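Citryl-spermidine/3,4-dihydroxybenzoyl-citryl-spermidine:spermidine ligase (PDB 3TO3) catalyses the ATP-dependent condensation of spermidine with citryl-spermidine intermediates in the biosynthesis of petrobactin, a catecholate siderophore of Bacillus anthracis. Local coordinates at residues F243-P248 with L366-R371. Residues are numbered along the deposited sequence; the frame is centred on the assembly and turned at random.
Sequences FIPVHP and LGCIWR
Strand 243-246 passes over strand 367-371 almost at a right angle (91°, axes 6.7 Å apart at their closest), with the CA atoms of Ile244 and Cys368 the nearest across the strands, consistent with orthogonal packing of two sheets, here through apolar side chains. Pro245 carries the centre of the contact. Its ring CG rests 3.4 Å from Cys368 SG and 3.7 Å from Trp370 CZ2, meeting the indole obliquely at its benzo end. The sulfur lies 3.7 Å above one face of that indole, over its six-membered ring, a position it gains because SG stands anti to the backbone N of Cys368 (chi1 176°). Nearer the backbone, Cys368 CB meets the CG2 methyl of Ile244, while Val246 CG2 touches Leu366 CD1 at 3.7 Å. A water bridges the two backbones, donating to Pro245 O and Gly367 O. Within the IucA/IucC region, strand 241-246 is an outer strand, within this chain, of a three-stranded antiparallel sheet, next to strand 192-197, whereas strand 367-371 runs between strands 297-306 and 345-355 of the large mixed sheet, whose Lys299 binds ATP. Helix 208-219 packs against Trp370 through Tyr211 and Ile214, and Ile194 of strand 192-197 touches both Val246 and Leu366.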
# COMPACT_ATOMS: atom_id res chain seq x y z
N PHE B 243 -2.59 -4.24 29.05
CA PHE B 243 -1.95 -3.01 28.60
C PHE B 243 -0.86 -3.38 27.64
O PHE B 243 -0.06 -4.25 27.97
CB PHE B 243 -1.37 -2.25 29.79
CG PHE B 243 -2.43 -1.78 30.75
CD1 PHE B 243 -2.90 -2.63 31.74
CD2 PHE B 243 -2.99 -0.53 30.61
CE1 PHE B 243 -3.92 -2.21 32.63
CE2 PHE B 243 -4.01 -0.10 31.49
CZ PHE B 243 -4.46 -0.93 32.49
N ILE B 244 -0.86 -2.75 26.46
CA ILE B 244 0.13 -3.08 25.44
C ILE B 244 0.76 -1.80 24.89
O ILE B 244 0.06 -0.85 24.53
CB ILE B 244 -0.59 -3.76 24.26
CG1 ILE B 244 -1.62 -4.78 24.78
CG2 ILE B 244 0.40 -4.34 23.28
CD1 ILE B 244 -2.17 -5.66 23.70
N PRO B 245 2.09 -1.79 24.78
CA PRO B 245 2.80 -0.69 24.14
C PRO B 245 2.74 -0.84 22.59
O PRO B 245 2.84 -1.96 22.11
CB PRO B 245 4.20 -0.79 24.71
CG PRO B 245 4.37 -2.24 25.03
CD PRO B 245 3.00 -2.84 25.28
N VAL B 246 2.61 0.27 21.85
CA VAL B 246 2.43 0.22 20.42
C VAL B 246 3.43 1.18 19.78
O VAL B 246 3.64 2.29 20.28
CB VAL B 246 1.01 0.66 20.04
CG1 VAL B 246 0.78 0.54 18.55
CG2 VAL B 246 -0.02 -0.15 20.81
N HIS B 247 4.06 0.75 18.69
CA HIS B 247 4.93 1.66 17.95
C HIS B 247 4.09 2.84 17.48
O HIS B 247 3.01 2.64 16.97
CB HIS B 247 5.50 0.93 16.75
CG HIS B 247 6.60 1.65 16.07
ND1 HIS B 247 6.42 2.88 15.47
CD2 HIS B 247 7.90 1.32 15.87
CE1 HIS B 247 7.57 3.28 14.95
NE2 HIS B 247 8.49 2.35 15.18
N PRO B 248 4.57 4.07 17.65
CA PRO B 248 3.72 5.19 17.23
C PRO B 248 3.42 5.20 15.73
O PRO B 248 2.37 5.71 15.38
CB PRO B 248 4.53 6.44 17.64
CG PRO B 248 5.97 5.97 17.71
CD PRO B 248 5.92 4.49 18.06
N LEU B 366 -1.09 -6.25 16.50
CA LEU B 366 -0.91 -5.61 17.79
C LEU B 366 -0.35 -6.59 18.83
O LEU B 366 -1.09 -7.27 19.52
CB LEU B 366 -2.31 -5.16 18.20
CG LEU B 366 -2.49 -4.13 19.27
CD1 LEU B 366 -1.59 -2.99 19.00
CD2 LEU B 366 -3.93 -3.73 19.15
N GLY B 367 0.92 -6.48 19.12
CA GLY B 367 1.54 -7.50 19.92
C GLY B 367 2.82 -6.93 20.45
O GLY B 367 3.38 -6.04 19.84
N CYS B 368 3.29 -7.47 21.56
CA CYS B 368 4.51 -7.01 22.16
C CYS B 368 5.27 -8.14 22.83
O CYS B 368 4.69 -8.95 23.54
CB CYS B 368 4.18 -5.91 23.18
SG CYS B 368 5.62 -5.30 24.11
N ILE B 369 6.59 -8.16 22.66
CA ILE B 369 7.46 -9.03 23.44
C ILE B 369 8.56 -8.21 24.10
O ILE B 369 9.21 -7.41 23.45
CB ILE B 369 8.14 -10.09 22.58
CG1 ILE B 369 7.12 -11.07 22.02
CG2 ILE B 369 9.22 -10.83 23.39
CD1 ILE B 369 7.58 -11.78 20.73
N TRP B 370 8.77 -8.41 25.40
CA TRP B 370 9.83 -7.69 26.11
C TRP B 370 11.05 -8.57 26.17
O TRP B 370 10.93 -9.77 26.30
CB TRP B 370 9.42 -7.32 27.52
CG TRP B 370 8.51 -6.17 27.65
CD1 TRP B 370 8.88 -4.87 27.81
CD2 TRP B 370 7.06 -6.18 27.67
NE1 TRP B 370 7.77 -4.07 27.95
CE2 TRP B 370 6.64 -4.84 27.85
CE3 TRP B 370 6.09 -7.18 27.56
CZ2 TRP B 370 5.27 -4.47 27.90
CZ3 TRP B 370 4.74 -6.81 27.63
CH2 TRP B 370 4.35 -5.46 27.79
N ARG B 371 12.24 -7.98 26.05
CA ARG B 371 13.46 -8.78 26.06
C ARG B 371 14.53 -8.15 26.97
O ARG B 371 14.62 -6.92 27.06
CB ARG B 371 13.96 -8.98 24.63
CG ARG B 371 15.43 -9.17 24.50
CD ARG B 371 15.79 -9.88 23.20
NE ARG B 371 15.54 -9.10 22.01
CZ ARG B 371 15.06 -9.60 20.87
NH1 ARG B 371 14.76 -10.89 20.78
NH2 ARG B 371 14.88 -8.82 19.82
O HOH W 1 2.17 -3.48 19.81